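Local coordinates for biuret hydrolase (Pseudomonas sp., PDB 6C62), which hydrolyses 1-carboxybiuret to urea-1,3-dicarboxylate and ammonia, a step in the bacterial degradation of atrazine, at residues Pro164-Ser169 and Gly210-Ser215; Glu130-Gly135 and Phe324-Val329; Ala371-Ala376 and Gly398-Pro403; Asp277-Thr282 and Lys445-Thr450. All blocks are in the same frame, centred on the assembly; numbering follows the deposited sequence. Where two conformers were deposited one is given.

The four contacts illustrate how one amidase chain ties distant segments around one mixed sheet. Contact 1 pairs neighbouring strands near the middle of that sheet, its centre about 7 Å from the chain's centre. Contact 3, centred about 19 Å away, joins the loop leaving strand 366-370 to the segment entering helix 402-407. Contact 4 packs helices 270-283 and 437-449 against strand 426-432, and its Gln-448 touches Ser-215 of contact 1. Contact 2, across the chain's centre and about 38 Å from contact 4 between centres, joins the turn after strand 130-131 to the loop before helix 329-336. Contact 1 nests within contact 2 and contact 3 within 4, while contacts 2 and 4 alternate along the chain, joining distant parts.

Contact 1 of 4, residues Pro164-Ser169 and Gly210-Ser215; sequences PLSLGS and GPLADS
Leu-165 crosses over Pro-211, its CD1 3.9 Å from Pro-211 CB, because a chi1 of 170° swings CG to the far side from its own N and turns the branch toward the partner strand. Leu-167 reaches the same proline with CD2, and this face of the sheet, with Ala-213, is covered by helix 216-226. On the other face Leu-212 lies beside Ser-166, Leu-212 CB to Ser-166 OG 3.7 Å, under helix 152-159, where the serine hydroxyl bonds Ser-154 O. Leu-212 CD1 also passes over the backbone of Gly-168, 4.0 Å from its N; a beta carbon on this glycine would be tight against that methyl. Beneath the side chains runs an antiparallel ladder: Ser-166 N to Leu-212 O and Leu-212 N to Ser-166 O are both 2.9 Å, and Gly-168 N meets Gly-210 O in a nearly straight bond (177°). The ladder ends where Asp-214 N donates to Pro-164 O at 3.0 Å. Asp-214 OD2 sits 3.5 Å from Pro-164 CB, while OD1 is bonded to Ser-215 OG and Thr-3 OG1. Putting an alanine here would probably cost both hydroxyls their bond to OD1, Ser-215 OG keeping Gly-218 N, and leave Pro-164 less covered. Just past Gly-168, Ser-169 OG bonds Lys-74 NZ, placing this strand pair beside what is probably the Ser-Ser-Lys catalytic site, as in amidase-signature enzymes.

Contact 2 of 4, residues Glu130-Gly135 and Phe324-Val329; sequences ENTHYG and FEPLSV
Phe-324 meets the first segment through its backbone: its carbonyl carbon lies at the edge of the His-133 ring, in the ring plane, 3.9 Å from CE1. The neighbouring Glu-325 N approaches the same edge near NE2 without bonding it; both nitrogens are instead bonded to the carboxylate of Glu-122, which joins the two segments from outside. Glu-325 then carries the polar part of the contact. Its chain leaves with CG opposite the backbone N (chi1 165°), and a bend at chi2 (63°) turns the carboxylate to Thr-132. OE1 takes Thr-132 N at 2.8 Å in an almost straight bond (175°), and OE2 takes Thr-132 OG1 at a short 2.5 Å, each oxygen using its syn lone pair. One residue thus offers both its backbone N-H and its hydroxyl to the two oxygens of one carboxylate. Pro-326 adds a light apolar touch, CD 4.1 Å from Thr-132 CG2. At Leu-327 the chain turns back: its N donates to the anti lone pair of Glu-325 OE2 at 3.0 Å, while its CD1 lies 4.0 Å from Glu-130 O. Ser-328 and Val-329 bond back to Glu-325 O as helix 329-336 begins. Across the contact, Asn-131 OD1 accepts His-133 N in an Asx turn, and Tyr-134 N extends this to an Asx motif, probably shaping the loop that presents Thr-132. Three donors therefore grip one buried carboxylate, fixing its rotation and probably favouring its ionised form.

Contact 3 of 4, residues Ala371-Ala376 and Gly398-Pro403; sequences ATPISA and GLLTQP
The peptide plane between Thr-372 and Pro-373 is the flat group of this contact, and Leu-400 CD1 sits squarely over one face of it, 3.6 Å from Thr-372 C and 3.7 Å from Pro-373 N. The opposite face carries the side chain of Thr-372 itself, whose OG1 donates to Ile-374 O at 3.0 Å and also bonds Ser-180. Along the edge toward the proline ring, Pro-373 CD lies 4.3 Å from the same leucine methyl, and farther round the ring CG comes within 4.4 Å of Leu-399 CD1. With CG anti to the carbonyl carbon (chi1 -57°), Leu-400 brings CD1 over the peptide. The preceding carbonyl, Ala-371 O, is met by Thr-401 CG2 at 3.3 Å and by a water at 2.7 Å; the same water accepts Leu-400 N. Thr-401 turns its hydroxyl away from this methyl contact, and Thr-401 OG1 bonds Asn-172 O. The chemistry is therefore largely apolar, leucine on peptide and ring, with a single water supplying the polar link between the loop after strand 366-370 and the segment leading into helix 402-407, and so serving a carbonyl and an N-H that are both buried.

Contact 4 of 4, residues Asp277-Thr282 and Lys445-Thr450; sequences DVAALT and KVLQDT
Thr-282 and Leu-447 form the close-packed part of this contact, with Thr-282 CB 3.8 Å from Leu-447 CD2. The leucine's other methyl, CD1, faces Ala-279 CB at 4.2 Å, so its fork lies across one turn of helix 270-283. Both Ala-279 and Leu-447 also rest on Val-428 of strand 426-432, which closes this side from the sheet. Thr-282 is held in place from within its own helix: OG1 bonds Val-278 O at 2.7 Å, while Thr-282 N reaches that oxygen from the opposite face of its plane. This leaves CG2, anti to the backbone N, directed at the other helix. Toward solvent the contact buries less surface and rests on few atoms, although one approach there is close: Thr-282 and Thr-450 meet tip to tip, Thr-282 CG2 to Thr-450 OG1 3.4 Å, the latter hydroxyl being bonded to Leu-447 O. Val-446 CG1 stands 4.4 Å from the same Thr-282 methyl. With an alanine here, the methyl and hydroxyl are gone, which is likely to open a gap between Leu-447 and Thr-450 and to leave Val-278 O with one donor fewer. The axes of 277-282 and 445-449 run at 99° to each other and approach to 10.4 Å, consistent with two helices that share a layer over the central sheet of an alpha/beta amidase fold.

Contact 1 of 4, residues Pro164-Ser169 and Gly210-Ser215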
loop_
_atom_site.group_PDB
_atom_site.type_symbol
_atom_site.label_atom_id
_atom_site.label_comp_id
_atom_site.label_asym_id
_atom_site.label_seq_id
_atom_site.Cartn_x
_atom_site.Cartn_y
_atom_site.Cartn_z
ATOM N N PRO A 164 -27.159 -14.138 21.729
ATOM C CA PRO A 164 -25.942 -14.571 22.380
ATOM C C PRO A 164 -24.620 -14.240 21.601
ATOM O O PRO A 164 -23.569 -14.317 22.180
ATOM C CB PRO A 164 -26.115 -16.087 22.474
ATOM C CG PRO A 164 -26.924 -16.446 21.262
ATOM C CD PRO A 164 -27.894 -15.283 21.127
ATOM N N LEU A 165 -24.722 -13.893 20.309
ATOM C CA LEU A 165 -23.599 -13.684 19.392
ATOM C C LEU A 165 -23.968 -12.541 18.478
ATOM O O LEU A 165 -25.118 -12.448 18.012
ATOM C CB LEU A 165 -23.394 -14.943 18.560
ATOM C CG LEU A 165 -22.429 -14.889 17.355
ATOM C CD1 LEU A 165 -20.987 -14.646 17.798
ATOM C CD2 LEU A 165 -22.487 -16.214 16.599
ATOM N N SER A 166 -23.013 -11.649 18.242
ATOM C CA SER A 166 -23.172 -10.707 17.163
ATOM C C SER A 166 -21.867 -10.507 16.412
ATOM O O SER A 166 -20.804 -10.954 16.852
ATOM C CB SER A 166 -23.703 -9.364 17.672
ATOM O OG SER A 166 -22.786 -8.800 18.578
ATOM N N LEU A 167 -21.976 -9.883 15.236
ATOM C CA LEU A 167 -20.791 -9.444 14.478
ATOM C C LEU A 167 -20.657 -7.954 14.498
ATOM O O LEU A 167 -21.635 -7.260 14.360
ATOM C CB LEU A 167 -20.821 -9.953 13.049
ATOM C CG LEU A 167 -20.870 -11.440 12.844
ATOM C CD1 LEU A 167 -20.624 -11.772 11.390
ATOM C CD2 LEU A 167 -19.876 -12.181 13.727
ATOM N N GLY A 168 -19.422 -7.494 14.658
ATOM C CA GLY A 168 -19.059 -6.100 14.558
ATOM C C GLY A 168 -17.854 -5.863 13.670
ATOM O O GLY A 168 -17.358 -6.789 12.996
ATOM N N SER A 169 -17.423 -4.595 13.658
ATOM C CA SER A 169 -16.188 -4.210 13.014
ATOM C C SER A 169 -15.375 -3.409 13.984
ATOM O O SER A 169 -15.897 -2.802 14.929
ATOM C CB SER A 169 -16.396 -3.456 11.682
ATOM O OG SER A 169 -16.739 -2.093 11.848
ATOM N N GLY A 210 -15.162 -9.083 13.354
ATOM C CA GLY A 210 -15.117 -10.095 14.417
ATOM C C GLY A 210 -16.368 -10.181 15.275
ATOM O O GLY A 210 -17.305 -9.360 15.140
ATOM N N PRO A 211 -16.431 -11.212 16.115
ATOM C CA PRO A 211 -17.601 -11.487 16.932
ATOM C C PRO A 211 -17.551 -10.793 18.290
ATOM O O PRO A 211 -16.463 -10.455 18.818
ATOM C CB PRO A 211 -17.528 -12.975 17.110
ATOM C CG PRO A 211 -16.006 -13.259 17.139
ATOM C CD PRO A 211 -15.399 -12.264 16.230
ATOM N N LEU A 212 -18.739 -10.541 18.810
ATOM C CA LEU A 212 -18.960 -10.265 20.224
ATOM C C LEU A 212 -19.892 -11.357 20.735
ATOM O O LEU A 212 -20.649 -11.933 19.952
ATOM C CB LEU A 212 -19.625 -8.912 20.447
ATOM C CG LEU A 212 -18.842 -7.659 20.098
ATOM C CD1 LEU A 212 -18.888 -7.428 18.599
ATOM C CD2 LEU A 212 -19.353 -6.399 20.790
ATOM N N ALA A 213 -19.809 -11.664 22.029
ATOM C CA ALA A 213 -20.538 -12.812 22.539
ATOM C C ALA A 213 -20.775 -12.771 24.016
ATOM O O ALA A 213 -20.206 -11.963 24.757
ATOM C CB ALA A 213 -19.822 -14.139 22.142
ATOM N N ASP A 214 -21.662 -13.660 24.446
ATOM C CA ASP A 214 -22.055 -13.790 25.845
ATOM C C ASP A 214 -21.093 -14.608 26.697
ATOM O O ASP A 214 -21.308 -14.774 27.909
ATOM C CB ASP A 214 -23.451 -14.377 25.920
ATOM C CG ASP A 214 -23.510 -15.851 25.495
ATOM O OD1 ASP A 214 -22.502 -16.483 25.008
ATOM O OD2 ASP A 214 -24.612 -16.390 25.623
ATOM N N SER A 215 -20.040 -15.122 26.083
ATOM C CA SER A 215 -19.086 -15.991 26.762
ATOM C C SER A 215 -17.867 -16.129 25.886
ATOM O O SER A 215 -17.942 -15.898 24.663
ATOM C CB SER A 215 -19.666 -17.381 26.997
ATOM O OG SER A 215 -20.051 -17.934 25.750
#

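Contact 2 of 4, residues Glu130-Gly135 and Phe324-Val329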
loop_
_atom_site.group_PDB
_atom_site.type_symbol
_atom_site.label_atom_id
_atom_site.label_comp_id
_atom_site.label_asym_id
_atom_site.label_seq_id
_atom_site.Cartn_x
_atom_site.Cartn_y
_atom_site.Cartn_z
ATOM N N GLU A 130 -24.060 7.133 18.792
ATOM C CA GLU A 130 -25.022 8.202 18.910
ATOM C C GLU A 130 -25.377 8.646 17.498
ATOM O O GLU A 130 -24.838 9.628 16.972
ATOM C CB GLU A 130 -24.422 9.333 19.761
ATOM C CG GLU A 130 -24.253 8.896 21.235
ATOM C CD GLU A 130 -23.511 9.945 22.079
ATOM O OE1 GLU A 130 -22.233 10.104 21.956
ATOM O OE2 GLU A 130 -24.233 10.592 22.880
ATOM N N ASN A 131 -26.246 7.895 16.872
ATOM C CA ASN A 131 -26.551 8.058 15.470
ATOM C C ASN A 131 -27.703 9.070 15.336
ATOM O O ASN A 131 -28.856 8.834 15.853
ATOM C CB ASN A 131 -26.912 6.686 14.881
ATOM C CG ASN A 131 -27.057 6.732 13.345
ATOM O OD1 ASN A 131 -27.872 7.538 12.789
ATOM N ND2 ASN A 131 -26.269 5.914 12.643
ATOM N N THR A 132 -27.459 10.171 14.644
ATOM C CA THR A 132 -28.503 11.199 14.466
ATOM C C THR A 132 -29.730 10.690 13.646
ATOM O O THR A 132 -30.848 11.060 13.933
ATOM C CB THR A 132 -27.914 12.488 13.826
ATOM O OG1 THR A 132 -26.890 12.990 14.659
ATOM C CG2 THR A 132 -28.951 13.618 13.599
ATOM N N HIS A 133 -29.541 9.824 12.668
ATOM C CA HIS A 133 -30.603 9.429 11.782
ATOM C C HIS A 133 -31.463 8.350 12.474
ATOM O O HIS A 133 -32.694 8.424 12.418
ATOM C CB HIS A 133 -30.091 8.845 10.484
ATOM C CG HIS A 133 -28.943 9.573 9.857
ATOM N ND1 HIS A 133 -28.994 10.898 9.524
ATOM C CD2 HIS A 133 -27.717 9.131 9.471
ATOM C CE1 HIS A 133 -27.853 11.263 8.977
ATOM N NE2 HIS A 133 -27.054 10.198 8.926
ATOM N N TYR A 134 -30.819 7.353 13.098
ATOM C CA TYR A 134 -31.486 6.199 13.647
ATOM C C TYR A 134 -31.713 6.244 15.162
ATOM O O TYR A 134 -32.338 5.347 15.703
ATOM C CB TYR A 134 -30.718 4.905 13.247
ATOM C CG TYR A 134 -30.722 4.747 11.782
ATOM C CD1 TYR A 134 -31.865 4.389 11.117
ATOM C CD2 TYR A 134 -29.615 5.076 11.031
ATOM C CE1 TYR A 134 -31.863 4.265 9.711
ATOM C CE2 TYR A 134 -29.626 4.993 9.681
ATOM C CZ TYR A 134 -30.760 4.607 9.016
ATOM O OH TYR A 134 -30.757 4.573 7.647
ATOM N N GLY A 135 -31.161 7.244 15.820
ATOM C CA GLY A 135 -31.183 7.366 17.247
ATOM C C GLY A 135 -30.031 6.630 17.929
ATOM O O GLY A 135 -29.406 5.724 17.323
ATOM N N PHE A 324 -25.018 13.674 5.463
ATOM C CA PHE A 324 -24.194 12.926 6.409
ATOM C C PHE A 324 -24.646 13.173 7.857
ATOM O O PHE A 324 -25.335 14.151 8.148
ATOM C CB PHE A 324 -22.701 13.320 6.260
ATOM C CG PHE A 324 -22.024 12.770 5.042
ATOM C CD1 PHE A 324 -22.313 13.248 3.777
ATOM C CD2 PHE A 324 -21.100 11.717 5.163
ATOM C CE1 PHE A 324 -21.656 12.751 2.676
ATOM C CE2 PHE A 324 -20.439 11.251 4.051
ATOM C CZ PHE A 324 -20.711 11.737 2.826
ATOM N N GLU A 325 -24.158 12.317 8.750
ATOM C CA GLU A 325 -24.201 12.483 10.211
ATOM C C GLU A 325 -23.518 13.792 10.605
ATOM O O GLU A 325 -22.309 13.948 10.401
ATOM C CB GLU A 325 -23.480 11.282 10.849
ATOM C CG GLU A 325 -23.095 11.407 12.314
ATOM C CD GLU A 325 -24.322 11.558 13.197
ATOM O OE1 GLU A 325 -25.003 10.529 13.377
ATOM O OE2 GLU A 325 -24.581 12.707 13.651
ATOM N N PRO A 326 -24.291 14.756 11.145
ATOM C CA PRO A 326 -23.640 16.075 11.519
ATOM C C PRO A 326 -22.537 15.957 12.551
ATOM O O PRO A 326 -21.638 16.766 12.548
ATOM C CB PRO A 326 -24.830 16.947 11.983
ATOM C CG PRO A 326 -25.979 16.369 11.194
ATOM C CD PRO A 326 -25.759 14.847 11.253
ATOM N N LEU A 327 -22.536 14.915 13.391
ATOM C CA LEU A 327 -21.424 14.730 14.360
ATOM C C LEU A 327 -20.123 14.252 13.783
ATOM O O LEU A 327 -19.132 14.236 14.474
ATOM C CB LEU A 327 -21.842 13.759 15.467
ATOM C CG LEU A 327 -23.007 14.334 16.348
ATOM C CD1 LEU A 327 -23.465 13.310 17.395
ATOM C CD2 LEU A 327 -22.608 15.680 17.019
ATOM N N SER A 328 -20.100 13.782 12.553
ATOM C CA SER A 328 -18.842 13.299 12.001
ATOM C C SER A 328 -18.528 13.856 10.651
ATOM O O SER A 328 -17.448 13.674 10.181
ATOM C CB SER A 328 -18.843 11.757 11.968
ATOM O OG SER A 328 -19.960 11.330 11.195
ATOM N N VAL A 329 -19.468 14.513 9.976
ATOM C CA VAL A 329 -19.195 14.984 8.636
ATOM C C VAL A 329 -17.979 15.940 8.568
ATOM O O VAL A 329 -17.210 15.887 7.608
ATOM C CB VAL A 329 -20.420 15.627 7.998
ATOM C CG1 VAL A 329 -20.746 16.959 8.645
ATOM C CG2 VAL A 329 -20.217 15.758 6.525
#

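Contact 3 of 4, residues Ala371-Ala376 and Gly398-Pro403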
loop_
_atom_site.group_PDB
_atom_site.type_symbol
_atom_site.label_atom_id
_atom_site.label_comp_id
_atom_site.label_asym_id
_atom_site.label_seq_id
_atom_site.Cartn_x
_atom_site.Cartn_y
_atom_site.Cartn_z
ATOM N N ALA A 371 -9.351 -1.680 28.010
ATOM C CA ALA A 371 -10.032 -1.451 26.739
ATOM C C ALA A 371 -10.484 -0.020 26.510
ATOM O O ALA A 371 -10.499 0.470 25.356
ATOM C CB ALA A 371 -11.225 -2.386 26.623
ATOM N N THR A 372 -10.932 0.654 27.560
ATOM C CA THR A 372 -11.381 2.037 27.457
ATOM C C THR A 372 -10.854 2.783 28.685
ATOM O O THR A 372 -10.573 2.133 29.707
ATOM C CB THR A 372 -12.934 2.129 27.425
ATOM O OG1 THR A 372 -13.493 1.355 28.503
ATOM C CG2 THR A 372 -13.470 1.646 26.135
ATOM N N PRO A 373 -10.662 4.111 28.589
ATOM C CA PRO A 373 -10.095 4.878 29.721
ATOM C C PRO A 373 -11.035 4.972 30.917
ATOM O O PRO A 373 -10.564 5.030 32.037
ATOM C CB PRO A 373 -9.822 6.256 29.147
ATOM C CG PRO A 373 -10.108 6.182 27.706
ATOM C CD PRO A 373 -10.885 4.947 27.412
ATOM N N ILE A 374 -12.341 4.948 30.655
ATOM C CA ILE A 374 -13.387 4.995 31.635
ATOM C C ILE A 374 -14.574 4.088 31.183
ATOM O O ILE A 374 -14.629 3.642 30.021
ATOM C CB ILE A 374 -13.947 6.446 31.761
ATOM C CG1 ILE A 374 -14.418 6.984 30.398
ATOM C CG2 ILE A 374 -12.904 7.434 32.275
ATOM C CD1 ILE A 374 -15.343 8.164 30.483
ATOM N N SER A 375 -15.520 3.867 32.087
ATOM C CA SER A 375 -16.786 3.201 31.759
ATOM C C SER A 375 -17.743 4.151 31.039
ATOM O O SER A 375 -17.446 5.342 30.901
ATOM C CB SER A 375 -17.433 2.668 33.036
ATOM O OG SER A 375 -16.676 1.569 33.479
ATOM N N ALA A 376 -18.905 3.646 30.619
ATOM C CA ALA A 376 -19.764 4.368 29.727
ATOM C C ALA A 376 -20.194 5.751 30.254
ATOM O O ALA A 376 -20.769 5.829 31.325
ATOM C CB ALA A 376 -20.982 3.542 29.389
ATOM N N GLY A 398 -11.347 5.654 22.252
ATOM C CA GLY A 398 -10.376 4.726 21.597
ATOM C C GLY A 398 -8.905 4.950 21.874
ATOM O O GLY A 398 -8.036 4.391 21.203
ATOM N N LEU A 399 -8.596 5.785 22.851
ATOM C CA LEU A 399 -7.190 6.071 23.183
ATOM C C LEU A 399 -6.297 4.811 23.396
ATOM O O LEU A 399 -5.121 4.801 23.027
ATOM C CB LEU A 399 -7.145 6.955 24.470
ATOM C CG LEU A 399 -7.431 8.458 24.309
ATOM C CD1 LEU A 399 -7.595 9.116 25.675
ATOM C CD2 LEU A 399 -6.369 9.205 23.529
ATOM N N LEU A 400 -6.847 3.812 24.067
ATOM C CA LEU A 400 -6.153 2.588 24.428
ATOM C C LEU A 400 -6.254 1.469 23.364
ATOM O O LEU A 400 -5.435 0.552 23.340
ATOM C CB LEU A 400 -6.689 2.059 25.732
ATOM C CG LEU A 400 -6.589 3.078 26.888
ATOM C CD1 LEU A 400 -7.314 2.595 28.143
ATOM C CD2 LEU A 400 -5.125 3.378 27.179
ATOM N N THR A 401 -7.245 1.559 22.492
ATOM C CA THR A 401 -7.470 0.549 21.454
ATOM C C THR A 401 -6.672 0.857 20.177
ATOM O O THR A 401 -6.164 -0.055 19.502
ATOM C CB THR A 401 -8.967 0.422 21.101
ATOM O OG1 THR A 401 -9.544 1.713 20.890
ATOM C CG2 THR A 401 -9.690 -0.215 22.197
ATOM N N GLN A 402 -6.600 2.132 19.840
ATOM C CA GLN A 402 -6.103 2.586 18.553
ATOM C C GLN A 402 -4.643 2.190 18.223
ATOM O O GLN A 402 -4.374 1.790 17.108
ATOM C CB GLN A 402 -6.351 4.103 18.394
ATOM C CG GLN A 402 -6.162 4.604 16.969
ATOM C CD GLN A 402 -6.921 5.879 16.637
ATOM O OE1 GLN A 402 -7.294 6.620 17.536
ATOM N NE2 GLN A 402 -7.254 6.093 15.362
ATOM N N PRO A 403 -3.733 2.226 19.196
ATOM C CA PRO A 403 -2.335 1.782 18.876
ATOM C C PRO A 403 -2.241 0.290 18.523
ATOM O O PRO A 403 -1.383 -0.104 17.743
ATOM C CB PRO A 403 -1.581 2.035 20.196
ATOM C CG PRO A 403 -2.427 3.043 20.977
ATOM C CD PRO A 403 -3.842 2.744 20.573
HETATM O O HOH W 1 -9.703 2.864 24.458
#

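Contact 4 of 4, residues Asp277-Thr282 and Lys445-Thr450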
loop_
_atom_site.group_PDB
_atom_site.type_symbol
_atom_site.label_atom_id
_atom_site.label_comp_id
_atom_site.label_asym_id
_atom_site.label_seq_id
_atom_site.Cartn_x
_atom_site.Cartn_y
_atom_site.Cartn_z
ATOM N N ASP A 277 -5.256 -4.455 36.970
ATOM C CA ASP A 277 -4.607 -5.040 38.174
ATOM C C ASP A 277 -5.190 -6.370 38.564
ATOM O O ASP A 277 -4.439 -7.320 38.790
ATOM C CB ASP A 277 -4.753 -4.096 39.343
ATOM C CG ASP A 277 -3.807 -2.901 39.229
ATOM O OD1 ASP A 277 -2.868 -2.943 38.390
ATOM O OD2 ASP A 277 -4.004 -1.909 39.981
ATOM N N VAL A 278 -6.516 -6.480 38.602
ATOM C CA VAL A 278 -7.111 -7.773 38.972
ATOM C C VAL A 278 -6.932 -8.811 37.904
ATOM O O VAL A 278 -6.686 -9.986 38.227
ATOM C CB VAL A 278 -8.612 -7.701 39.373
ATOM C CG1 VAL A 278 -9.143 -9.098 39.659
ATOM C CG2 VAL A 278 -8.756 -6.810 40.601
ATOM N N ALA A 279 -7.027 -8.412 36.637
ATOM C CA ALA A 279 -6.766 -9.373 35.534
ATOM C C ALA A 279 -5.302 -9.876 35.575
ATOM O O ALA A 279 -5.049 -11.056 35.432
ATOM C CB ALA A 279 -7.106 -8.759 34.181
ATOM N N ALA A 280 -4.371 -8.960 35.781
ATOM C CA ALA A 280 -2.917 -9.263 35.914
ATOM C C ALA A 280 -2.610 -10.264 37.045
ATOM O O ALA A 280 -1.900 -11.262 36.835
ATOM C CB ALA A 280 -2.144 -7.958 36.144
ATOM N N LEU A 281 -3.174 -9.995 38.223
ATOM C CA LEU A 281 -3.074 -10.925 39.377
ATOM C C LEU A 281 -3.589 -12.313 39.038
ATOM O O LEU A 281 -2.901 -13.314 39.281
ATOM C CB LEU A 281 -3.827 -10.384 40.597
ATOM C CG LEU A 281 -3.776 -11.130 41.949
ATOM C CD1 LEU A 281 -2.372 -11.587 42.313
ATOM C CD2 LEU A 281 -4.382 -10.217 43.014
ATOM N N THR A 282 -4.767 -12.384 38.428
ATOM C CA THR A 282 -5.336 -13.674 38.052
ATOM C C THR A 282 -4.497 -14.420 37.037
ATOM O O THR A 282 -4.394 -15.636 37.114
ATOM C CB THR A 282 -6.722 -13.484 37.428
ATOM O OG1 THR A 282 -7.472 -12.580 38.242
ATOM C CG2 THR A 282 -7.446 -14.820 37.279
ATOM N N LYS A 445 -10.368 -17.520 28.827
ATOM C CA LYS A 445 -10.996 -18.657 29.472
ATOM C C LYS A 445 -10.550 -18.770 30.972
ATOM O O LYS A 445 -11.383 -19.041 31.853
ATOM C CB LYS A 445 -10.655 -19.927 28.723
ATOM C CG LYS A 445 -11.298 -21.200 29.289
ATOM C CD LYS A 445 -12.806 -21.034 29.409
ATOM C CE LYS A 445 -13.525 -22.378 29.327
ATOM N NZ LYS A 445 -13.229 -23.170 30.545
ATOM N N VAL A 446 -9.277 -18.521 31.258
ATOM C CA VAL A 446 -8.810 -18.455 32.642
ATOM C C VAL A 446 -9.518 -17.331 33.406
ATOM O O VAL A 446 -9.981 -17.559 34.540
ATOM C CB VAL A 446 -7.284 -18.278 32.751
ATOM C CG1 VAL A 446 -6.843 -17.982 34.222
ATOM C CG2 VAL A 446 -6.588 -19.512 32.204
ATOM N N LEU A 447 -9.674 -16.145 32.794
ATOM C CA LEU A 447 -10.401 -15.107 33.487
ATOM C C LEU A 447 -11.848 -15.502 33.751
ATOM O O LEU A 447 -12.402 -15.172 34.808
ATOM C CB LEU A 447 -10.320 -13.746 32.785
ATOM C CG LEU A 447 -8.943 -13.081 32.695
ATOM C CD1 LEU A 447 -9.031 -11.767 31.917
ATOM C CD2 LEU A 447 -8.288 -12.835 34.057
ATOM N N GLN A 448 -12.480 -16.156 32.778
ATOM C CA GLN A 448 -13.847 -16.589 32.920
ATOM C C GLN A 448 -14.022 -17.648 34.018
ATOM O O GLN A 448 -14.958 -17.552 34.819
ATOM C CB GLN A 448 -14.410 -17.138 31.597
ATOM C CG GLN A 448 -15.940 -17.276 31.622
ATOM C CD GLN A 448 -16.472 -17.733 30.291
ATOM O OE1 GLN A 448 -16.856 -16.944 29.445
ATOM N NE2 GLN A 448 -16.462 -19.028 30.099
ATOM N N ASP A 449 -13.124 -18.614 34.046
ATOM C CA ASP A 449 -13.178 -19.723 35.039
ATOM C C ASP A 449 -13.068 -19.237 36.484
ATOM O O ASP A 449 -13.716 -19.777 37.340
ATOM C CB ASP A 449 -12.076 -20.746 34.799
ATOM C CG ASP A 449 -12.329 -21.629 33.546
ATOM O OD1 ASP A 449 -13.424 -21.608 32.896
ATOM O OD2 ASP A 449 -11.383 -22.354 33.190
ATOM N N THR A 450 -12.256 -18.220 36.733
ATOM C CA THR A 450 -12.091 -17.691 38.059
ATOM C C THR A 450 -13.177 -16.700 38.418
ATOM O O THR A 450 -13.212 -16.234 39.522
ATOM C CB THR A 450 -10.732 -17.017 38.220
ATOM O OG1 THR A 450 -10.689 -15.832 37.403
ATOM C CG2 THR A 450 -9.597 -17.996 37.837
#